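Local coordinates for betaine aldehyde dehydrogenase (Staphylococcus aureus subsp. aureus COL, PDB 4QTO), which probably catalyses the NAD-dependent oxidation of betaine aldehyde to glycine betaine, as a member of the aldehyde dehydrogenase family, at residues A[93-103]-A[140-148]; A[195-205]-A[225-236]. One frame throughout, in Å; residues are numbered along the deposited sequence.

Interaction 1: residues A[93-103]-A[140-148]; sequences AETRGKKVRAI and FMYFAGLAD
Ile-103 sets CG2 over the centre of one face of the Phe-140 ring, a CH-pi contact 3.7 Å from the centroid and 9° off the ring normal, while Val-100 CG1 meets the same ring at its edge. The Arg-101 guanidinium has Ala-144 CB and the carbonyl oxygen of Gly-97 over one face, both toward the rim, with Met-141 SD near its plane at the edge. They lie in the interface of two antiparallel helices, whose segment axes approach to 7.7 Å. Such closeness rests on small residues: Ala-144 CB lies 3.3 Å from Gly-97 O, and Ala-147 CB packs against Gly-97 CA. Arg-101 reaches across Met-141: chi1 of -168° carries CG away from the backbone N, and a bend at chi3 turns the guanidinium toward Ala-144. Arg-101 CG lies 3.4 Å from Met-141 SD in one of two conformations modelled for each side chain. Glu-94 and Asp-148 bring their carboxylates near each other; both bond to Gln-477 of the second subunit, which probably eases the like charges. One water bonds to Arg-101 NH2 and Met-141 O; another, in the guanidinium plane of Arg-96, accepts from its NH2 at 2.7 Å and donates to Ala-147 O.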
loop_
_atom_site.group_PDB
_atom_site.type_symbol
_atom_site.label_atom_id
_atom_site.label_comp_id
_atom_site.label_asym_id
_atom_site.label_seq_id
_atom_site.Cartn_x
_atom_site.Cartn_y
_atom_site.Cartn_z
ATOM N N ALA A 93 -7.643 4.752 -17.245
ATOM C CA ALA A 93 -7.156 3.425 -16.822
ATOM C C ALA A 93 -8.284 2.406 -16.844
ATOM O O ALA A 93 -8.075 1.251 -17.188
ATOM C CB ALA A 93 -6.502 3.500 -15.445
ATOM N N GLU A 94 -9.484 2.846 -16.490
ATOM C CA GLU A 94 -10.662 1.955 -16.492
ATOM C C GLU A 94 -10.923 1.426 -17.909
ATOM O O GLU A 94 -11.150 0.235 -18.102
ATOM C CB GLU A 94 -11.882 2.722 -15.997
ATOM C CG GLU A 94 -13.141 1.872 -15.943
ATOM C CD GLU A 94 -14.352 2.723 -15.597
ATOM O OE1 GLU A 94 -14.762 3.574 -16.430
ATOM O OE2 GLU A 94 -14.896 2.576 -14.465
ATOM N N THR A 95 -10.807 2.294 -18.902
ATOM C CA THR A 95 -10.982 1.878 -20.306
ATOM C C THR A 95 -9.864 0.959 -20.771
ATOM O O THR A 95 -10.140 -0.023 -21.446
ATOM C CB THR A 95 -11.194 3.098 -21.218
ATOM O OG1 THR A 95 -12.469 3.672 -20.915
ATOM C CG2 THR A 95 -11.192 2.686 -22.710
ATOM N N ARG A 96 -8.620 1.259 -20.397
ATOM C CA ARG A 96 -7.522 0.368 -20.719
ATOM C C ARG A 96 -7.782 -1.023 -20.134
ATOM O O ARG A 96 -7.589 -2.035 -20.799
ATOM C CB ARG A 96 -6.180 0.928 -20.259
ATOM C CG ARG A 96 -5.751 2.208 -20.992
ATOM C CD ARG A 96 -4.261 2.464 -20.844
ATOM N NE ARG A 96 -3.871 2.625 -19.456
ATOM C CZ ARG A 96 -3.742 3.779 -18.818
ATOM N NH1 ARG A 96 -3.786 4.926 -19.485
ATOM N NH2 ARG A 96 -3.428 3.762 -17.529
ATOM N N GLY A 97 -8.265 -1.068 -18.899
ATOM C CA GLY A 97 -8.574 -2.336 -18.282
ATOM C C GLY A 97 -9.661 -3.099 -19.034
ATOM O O GLY A 97 -9.568 -4.322 -19.202
ATOM N N LYS A 98 -10.686 -2.402 -19.506
ATOM C CA LYS A 98 -11.746 -3.079 -20.285
ATOM C C LYS A 98 -11.172 -3.719 -21.563
ATOM O O LYS A 98 -11.596 -4.811 -21.952
ATOM C CB LYS A 98 -12.857 -2.119 -20.661
ATOM C CG LYS A 98 -13.706 -1.638 -19.491
ATOM C CD LYS A 98 -14.748 -0.619 -19.982
ATOM C CE LYS A 98 -15.461 0.177 -18.882
ATOM N NZ LYS A 98 -16.099 -0.744 -17.947
ATOM N N LYS A 99 -10.246 -3.029 -22.213
ATOM C CA LYS A 99 -9.624 -3.556 -23.429
ATOM C C LYS A 99 -8.766 -4.778 -23.110
ATOM O O LYS A 99 -8.748 -5.747 -23.863
ATOM C CB LYS A 99 -8.790 -2.471 -24.126
ATOM C CG LYS A 99 -9.606 -1.348 -24.746
ATOM C CD LYS A 99 -9.993 -1.674 -26.137
ATOM C CE LYS A 99 -10.558 -0.477 -26.868
ATOM N NZ LYS A 99 -10.901 -0.954 -28.220
ATOM N N VAL A 100 -8.034 -4.747 -21.996
ATOM C CA VAL A 100 -7.215 -5.895 -21.611
ATOM C C VAL A 100 -8.149 -7.082 -21.275
ATOM O O VAL A 100 -7.839 -8.239 -21.590
ATOM C CB VAL A 100 -6.235 -5.507 -20.487
ATOM C CG1 VAL A 100 -5.470 -6.725 -20.010
ATOM C CG2 VAL A 100 -5.265 -4.439 -20.979
ATOM N N ARG A 101 -9.294 -6.797 -20.646
ATOM C CA ARG A 101 -10.282 -7.835 -20.353
ATOM C C ARG A 101 -10.811 -8.448 -21.652
ATOM O O ARG A 101 -11.020 -9.659 -21.722
ATOM C CB ARG A 101 -11.413 -7.264 -19.493
ATOM C CG ARG A 101 -12.326 -8.307 -18.915
ATOM C CD ARG A 101 -13.196 -7.753 -17.775
ATOM N NE ARG A 101 -12.461 -7.186 -16.633
ATOM C CZ ARG A 101 -12.337 -5.886 -16.333
ATOM N NH1 ARG A 101 -12.935 -4.947 -17.078
ATOM N NH2 ARG A 101 -11.647 -5.526 -15.229
ATOM N N ALA A 102 -10.998 -7.623 -22.686
ATOM C CA ALA A 102 -11.439 -8.116 -23.998
ATOM C C ALA A 102 -10.426 -9.090 -24.592
ATOM O O ALA A 102 -10.822 -10.096 -25.198
ATOM C CB ALA A 102 -11.725 -6.959 -24.928
ATOM N N ILE A 103 -9.131 -8.827 -24.429
ATOM C CA ILE A 103 -8.109 -9.765 -24.866
ATOM C C ILE A 103 -8.281 -11.057 -24.065
ATOM O O ILE A 103 -8.265 -12.164 -24.643
ATOM C CB ILE A 103 -6.666 -9.245 -24.699
ATOM C CG1 ILE A 103 -6.461 -7.953 -25.499
ATOM C CG2 ILE A 103 -5.670 -10.326 -25.108
ATOM C CD1 ILE A 103 -5.143 -7.270 -25.165
ATOM N N PHE A 140 -4.174 -12.071 -18.283
ATOM C CA PHE A 140 -4.828 -10.905 -18.851
ATOM C C PHE A 140 -5.936 -10.381 -17.930
ATOM O O PHE A 140 -6.066 -9.178 -17.750
ATOM C CB PHE A 140 -5.368 -11.123 -20.283
ATOM C CG PHE A 140 -4.291 -11.136 -21.361
ATOM C CD1 PHE A 140 -3.748 -9.949 -21.805
ATOM C CD2 PHE A 140 -3.896 -12.305 -21.964
ATOM C CE1 PHE A 140 -2.773 -9.924 -22.798
ATOM C CE2 PHE A 140 -2.919 -12.280 -22.973
ATOM C CZ PHE A 140 -2.366 -11.089 -23.388
ATOM N N MET A 141 -6.725 -11.286 -17.352
ATOM C CA MET A 141 -7.836 -10.843 -16.496
ATOM C C MET A 141 -7.323 -10.148 -15.247
ATOM O O MET A 141 -7.904 -9.148 -14.815
ATOM C CB MET A 141 -8.755 -11.990 -16.110
ATOM C CG MET A 141 -10.074 -11.515 -15.515
ATOM S SD MET A 141 -11.097 -10.603 -16.693
ATOM C CE MET A 141 -11.437 -11.986 -17.815
ATOM N N TYR A 142 -6.223 -10.648 -14.683
ATOM C CA TYR A 142 -5.621 -10.052 -13.494
ATOM C C TYR A 142 -5.173 -8.606 -13.753
ATOM O O TYR A 142 -5.549 -7.690 -13.014
ATOM C CB TYR A 142 -4.404 -10.871 -13.019
ATOM C CG TYR A 142 -3.673 -10.221 -11.856
ATOM C CD1 TYR A 142 -4.123 -10.378 -10.542
ATOM C CD2 TYR A 142 -2.538 -9.425 -12.072
ATOM C CE1 TYR A 142 -3.449 -9.773 -9.475
ATOM C CE2 TYR A 142 -1.899 -8.807 -11.030
ATOM C CZ TYR A 142 -2.343 -8.986 -9.739
ATOM O OH TYR A 142 -1.659 -8.388 -8.694
ATOM N N PHE A 143 -4.414 -8.409 -14.835
ATOM C CA PHE A 143 -3.929 -7.084 -15.191
ATOM C C PHE A 143 -5.052 -6.135 -15.627
ATOM O O PHE A 143 -4.978 -4.943 -15.357
ATOM C CB PHE A 143 -2.784 -7.159 -16.196
ATOM C CG PHE A 143 -1.508 -7.596 -15.554
ATOM C CD1 PHE A 143 -0.847 -6.755 -14.682
ATOM C CD2 PHE A 143 -0.987 -8.872 -15.757
ATOM C CE1 PHE A 143 0.321 -7.155 -14.030
ATOM C CE2 PHE A 143 0.173 -9.263 -15.132
ATOM C CZ PHE A 143 0.836 -8.408 -14.264
ATOM N N ALA A 144 -6.090 -6.681 -16.286
ATOM C CA ALA A 144 -7.273 -5.881 -16.612
ATOM C C ALA A 144 -7.871 -5.296 -15.329
ATOM O O ALA A 144 -8.234 -4.100 -15.271
ATOM C CB ALA A 144 -8.313 -6.717 -17.307
ATOM N N GLY A 145 -7.992 -6.131 -14.297
ATOM C CA GLY A 145 -8.523 -5.696 -13.037
ATOM C C GLY A 145 -7.618 -4.777 -12.248
ATOM O O GLY A 145 -8.096 -3.999 -11.437
ATOM N N LEU A 146 -6.310 -4.846 -12.478
ATOM C CA LEU A 146 -5.384 -4.014 -11.750
ATOM C C LEU A 146 -5.230 -2.601 -12.358
ATOM O O LEU A 146 -4.785 -1.660 -11.667
ATOM C CB LEU A 146 -4.004 -4.687 -11.721
ATOM C CG LEU A 146 -2.939 -4.127 -10.805
ATOM C CD1 LEU A 146 -3.444 -4.062 -9.375
ATOM C CD2 LEU A 146 -1.684 -4.998 -10.878
ATOM N N ALA A 147 -5.601 -2.480 -13.638
ATOM C CA ALA A 147 -5.278 -1.270 -14.424
ATOM C C ALA A 147 -5.625 0.046 -13.768
ATOM O O ALA A 147 -4.792 0.973 -13.772
ATOM C CB ALA A 147 -5.922 -1.336 -15.788
ATOM N N ASP A 148 -6.803 0.098 -13.159
ATOM C CA ASP A 148 -7.295 1.323 -12.554
ATOM C C ASP A 148 -7.268 1.404 -11.045
ATOM O O ASP A 148 -7.960 2.247 -10.439
ATOM C CB ASP A 148 -8.713 1.635 -13.077
ATOM C CG ASP A 148 -9.752 0.661 -12.585
ATOM O OD1 ASP A 148 -9.384 -0.380 -12.003
ATOM O OD2 ASP A 148 -10.959 0.956 -12.740
HETATM O O HOH W 1 -3.114 1.934 -15.566
HETATM O O HOH W 2 -10.772 -8.177 -14.366
#

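Interaction 2: residues A[195-205]-A[225-236]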
loop_
_atom_site.group_PDB
_atom_site.type_symbol
_atom_site.label_atom_id
_atom_site.label_comp_id
_atom_site.label_asym_id
_atom_site.label_seq_id
_atom_site.Cartn_x
_atom_site.Cartn_y
_atom_site.Cartn_z
ATOM N N LEU A 195 0.026 -2.992 -21.733
ATOM C CA LEU A 195 -1.218 -2.373 -22.187
ATOM C C LEU A 195 -2.014 -1.778 -21.049
ATOM O O LEU A 195 -2.576 -0.693 -21.216
ATOM C CB LEU A 195 -2.077 -3.356 -22.989
ATOM C CG LEU A 195 -1.471 -3.774 -24.332
ATOM C CD1 LEU A 195 -2.383 -4.781 -25.004
ATOM C CD2 LEU A 195 -1.257 -2.567 -25.230
ATOM N N ALA A 196 -2.072 -2.469 -19.910
ATOM C CA ALA A 196 -2.830 -1.941 -18.779
ATOM C C ALA A 196 -2.332 -0.568 -18.338
ATOM O O ALA A 196 -3.163 0.280 -17.941
ATOM C CB ALA A 196 -2.789 -2.908 -17.621
ATOM N N THR A 197 -1.011 -0.333 -18.404
ATOM C CA THR A 197 -0.437 0.923 -17.922
ATOM C C THR A 197 -0.441 2.049 -18.940
ATOM O O THR A 197 -0.210 3.183 -18.558
ATOM C CB THR A 197 0.996 0.721 -17.438
ATOM O OG1 THR A 197 1.775 0.190 -18.529
ATOM C CG2 THR A 197 1.062 -0.229 -16.266
ATOM N N GLY A 198 -0.656 1.729 -20.213
ATOM C CA GLY A 198 -0.657 2.744 -21.262
ATOM C C GLY A 198 0.633 2.871 -22.053
ATOM O O GLY A 198 0.801 3.867 -22.789
ATOM N N CYS A 199 1.513 1.869 -21.983
ATOM C CA CYS A 199 2.720 1.889 -22.797
ATOM C C CYS A 199 2.441 1.550 -24.256
ATOM O O CYS A 199 1.359 1.080 -24.599
ATOM C CB CYS A 199 3.704 0.830 -22.277
ATOM S SG CYS A 199 4.352 1.120 -20.627
ATOM N N SER A 200 3.441 1.808 -25.119
ATOM C CA SER A 200 3.430 1.280 -26.481
ATOM C C SER A 200 4.482 0.178 -26.455
ATOM O O SER A 200 5.508 0.315 -25.779
ATOM C CB SER A 200 3.834 2.318 -27.517
ATOM O OG SER A 200 2.863 3.325 -27.618
ATOM N N LEU A 201 4.277 -0.886 -27.223
ATOM C CA LEU A 201 5.194 -2.015 -27.199
ATOM C C LEU A 201 5.582 -2.533 -28.563
ATOM O O LEU A 201 4.848 -2.398 -29.533
ATOM C CB LEU A 201 4.574 -3.161 -26.381
ATOM C CG LEU A 201 3.279 -3.815 -26.907
ATOM C CD1 LEU A 201 3.623 -4.972 -27.837
ATOM C CD2 LEU A 201 2.414 -4.354 -25.759
ATOM N N VAL A 202 6.772 -3.113 -28.593
ATOM C CA VAL A 202 7.285 -3.835 -29.762
ATOM C C VAL A 202 7.739 -5.187 -29.252
ATOM O O VAL A 202 8.678 -5.276 -28.434
ATOM C CB VAL A 202 8.449 -3.119 -30.472
ATOM C CG1 VAL A 202 8.869 -3.913 -31.726
ATOM C CG2 VAL A 202 8.095 -1.696 -30.859
ATOM N N MET A 203 7.097 -6.253 -29.727
ATOM C CA MET A 203 7.413 -7.606 -29.292
ATOM C C MET A 203 8.025 -8.431 -30.383
ATOM O O MET A 203 7.634 -8.298 -31.555
ATOM C CB MET A 203 6.136 -8.317 -28.821
ATOM C CG MET A 203 6.366 -9.776 -28.462
ATOM S SD MET A 203 5.053 -10.577 -27.500
ATOM C CE MET A 203 5.375 -9.841 -25.909
ATOM N N LYS A 204 9.008 -9.258 -30.016
ATOM C CA LYS A 204 9.628 -10.200 -30.951
ATOM C C LYS A 204 9.671 -11.553 -30.284
ATOM O O LYS A 204 10.393 -11.728 -29.302
ATOM C CB LYS A 204 11.045 -9.799 -31.360
ATOM C CG LYS A 204 11.625 -10.713 -32.457
ATOM C CD LYS A 204 13.132 -10.693 -32.503
ATOM C CE LYS A 204 13.740 -11.722 -31.573
ATOM N NZ LYS A 204 13.508 -13.138 -32.022
ATOM N N PRO A 205 8.894 -12.525 -30.793
ATOM C CA PRO A 205 8.944 -13.877 -30.218
ATOM C C PRO A 205 10.177 -14.622 -30.698
ATOM O O PRO A 205 10.884 -14.153 -31.612
ATOM C CB PRO A 205 7.670 -14.528 -30.749
ATOM C CG PRO A 205 7.474 -13.867 -32.087
ATOM C CD PRO A 205 7.940 -12.449 -31.913
ATOM N N PHE A 225 -6.611 -1.183 -30.834
ATOM C CA PHE A 225 -5.677 -0.289 -30.151
ATOM C C PHE A 225 -5.185 0.761 -31.130
ATOM O O PHE A 225 -5.112 0.487 -32.334
ATOM C CB PHE A 225 -4.492 -1.069 -29.555
ATOM C CG PHE A 225 -4.913 -2.050 -28.507
ATOM C CD1 PHE A 225 -5.073 -1.640 -27.190
ATOM C CD2 PHE A 225 -5.249 -3.369 -28.829
ATOM C CE1 PHE A 225 -5.539 -2.519 -26.240
ATOM C CE2 PHE A 225 -5.718 -4.254 -27.881
ATOM C CZ PHE A 225 -5.879 -3.828 -26.564
ATOM N N PRO A 226 -4.793 1.942 -30.621
ATOM C CA PRO A 226 -4.349 2.984 -31.541
ATOM C C PRO A 226 -3.130 2.546 -32.347
ATOM O O PRO A 226 -2.300 1.768 -31.884
ATOM C CB PRO A 226 -4.033 4.162 -30.614
ATOM C CG PRO A 226 -4.900 3.925 -29.412
ATOM C CD PRO A 226 -4.877 2.432 -29.239
ATOM N N LYS A 227 -3.057 3.013 -33.585
ATOM C CA LYS A 227 -1.997 2.675 -34.491
ATOM C C LYS A 227 -0.627 2.950 -33.863
ATOM O O LYS A 227 -0.384 4.054 -33.390
ATOM C CB LYS A 227 -2.212 3.529 -35.737
ATOM C CG LYS A 227 -1.329 3.242 -36.878
ATOM C CD LYS A 227 -1.679 4.182 -38.029
ATOM C CE LYS A 227 -0.762 3.922 -39.208
ATOM N NZ LYS A 227 -1.018 4.877 -40.318
ATOM N N GLY A 228 0.239 1.943 -33.850
ATOM C CA GLY A 228 1.562 2.036 -33.274
ATOM C C GLY A 228 1.670 1.588 -31.825
ATOM O O GLY A 228 2.767 1.388 -31.322
ATOM N N THR A 229 0.531 1.417 -31.136
ATOM C CA THR A 229 0.555 0.995 -29.725
ATOM C C THR A 229 1.121 -0.419 -29.545
ATOM O O THR A 229 1.812 -0.697 -28.558
ATOM C CB THR A 229 -0.872 1.014 -29.124
ATOM O OG1 THR A 229 -1.375 2.348 -29.207
ATOM C CG2 THR A 229 -0.872 0.624 -27.648
ATOM N N ILE A 230 0.794 -1.301 -30.489
ATOM C CA ILE A 230 1.301 -2.671 -30.481
ATOM C C ILE A 230 1.994 -2.957 -31.807
ATOM O O ILE A 230 1.527 -2.547 -32.879
ATOM C CB ILE A 230 0.211 -3.725 -30.181
ATOM C CG1 ILE A 230 -0.893 -3.741 -31.243
ATOM C CG2 ILE A 230 -0.358 -3.484 -28.799
ATOM C CD1 ILE A 230 -1.923 -4.839 -31.041
ATOM N N ASN A 231 3.138 -3.630 -31.750
ATOM C CA ASN A 231 3.877 -3.990 -32.936
ATOM C C ASN A 231 4.552 -5.347 -32.699
ATOM O O ASN A 231 5.008 -5.647 -31.568
ATOM C CB ASN A 231 4.970 -2.973 -33.270
ATOM C CG ASN A 231 4.469 -1.539 -33.320
ATOM O OD1 ASN A 231 4.129 -1.017 -34.392
ATOM N ND2 ASN A 231 4.388 -0.908 -32.163
ATOM N N LEU A 232 4.608 -6.139 -33.752
ATOM C CA LEU A 232 5.190 -7.468 -33.754
ATOM C C LEU A 232 6.264 -7.558 -34.827
ATOM O O LEU A 232 5.984 -7.376 -36.025
ATOM C CB LEU A 232 4.081 -8.511 -34.043
ATOM C CG LEU A 232 4.507 -9.968 -34.273
ATOM C CD1 LEU A 232 5.172 -10.549 -33.053
ATOM C CD2 LEU A 232 3.324 -10.849 -34.699
ATOM N N ILE A 233 7.482 -7.850 -34.401
ATOM C CA ILE A 233 8.604 -8.096 -35.296
ATOM C C ILE A 233 8.871 -9.588 -35.263
ATOM O O ILE A 233 8.792 -10.214 -34.194
ATOM C CB ILE A 233 9.843 -7.331 -34.806
ATOM C CG1 ILE A 233 9.628 -5.827 -34.964
ATOM C CG2 ILE A 233 11.101 -7.766 -35.555
ATOM C CD1 ILE A 233 9.432 -5.330 -36.362
ATOM N N LEU A 234 9.221 -10.163 -36.405
ATOM C CA LEU A 234 9.506 -11.570 -36.482
ATOM C C LEU A 234 10.920 -11.724 -37.011
ATOM O O LEU A 234 11.263 -11.129 -38.035
ATOM C CB LEU A 234 8.546 -12.282 -37.419
ATOM C CG LEU A 234 7.055 -12.248 -37.058
ATOM C CD1 LEU A 234 6.197 -12.849 -38.157
ATOM C CD2 LEU A 234 6.772 -12.952 -35.747
ATOM N N GLY A 235 11.704 -12.519 -36.342
ATOM C CA GLY A 235 13.033 -12.765 -36.875
ATOM C C GLY A 235 14.089 -13.125 -35.887
ATOM O O GLY A 235 13.843 -13.196 -34.714
ATOM N N ALA A 236 15.283 -13.286 -36.429
ATOM C CA ALA A 236 16.485 -13.642 -35.682
ATOM C C ALA A 236 16.916 -12.606 -34.689
ATOM O O ALA A 236 17.046 -11.421 -35.030
ATOM C CB ALA A 236 17.629 -13.841 -36.670
HETATM O O HOH W 3 10.245 -14.168 -34.415
#
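Leu-201 N donates to Thr-229 O at 2.8 Å, the first bond of a parallel strand pair that closes a beta-alpha-beta crossover, strand 200-204, helix 211-223 and strand 230-232, in the Rossmann-type domain. Met-203 turns both its N and its O to the same neighbouring strand: N bonds to Asn-231 O with an N-H...O angle of 172°, and O accepts from Ile-233 N. The strand segments run 15° from parallel, their axes 4.7 Å apart at closest. In between, Leu-201 O receives both donors of Asn-231, N weakly and ND2 at 3.1 Å with that oxygen in the amide plane; ND2 also bonds to Gly-228 O from above the carbonyl plane. Asp-38 N, bonded to OD1, fixes the amide further.

On one face of the pair, Leu-201 and Ile-230 lie side by side; on the other, Val-202 CG1 meets Ile-233 CG1 at 3.8 Å. Leu-195, from the preceding helix, puts CD1 over a face of the Phe-225 ring and CD2 against Ile-230 CG2. Farther out, Thr-229 OG1 and N both bond to Pro-226 O from one face of its carbonyl, fastening the type II turn 226-229. At the opposite end, the Lys-204 chain curls forward, bent at chi3 and chi4, and NZ bonds to Pro-205 O and, almost in line with the carbonyl, to Gly-235 O at 2.7 Å.

In the fold
Interactions 1 and 2 come in series along the chain, the helix pair before the strand pair, and their centres lie 16 Å apart on the same side of the chain's centre. Helix 183-197 joins them: Phe-140 of interaction 1 touches its Ser-188 and Ala-192, Ile-103 touches Leu-195, and the helix then leads into strand 200-204. A direct link is Arg-96, whose NE probably bonds to Ala-196 O at 2.9 Å. Ile-103 also packs on Phe-225 and on helix 211-223, the crossover helix of interaction 2. Helix 183-197 and Arg-96 thus tie the helix pair to the strand pair. Interaction 1 also faces neighbouring subunits of the tetramer, whereas no other chain of the assembly touches interaction 2.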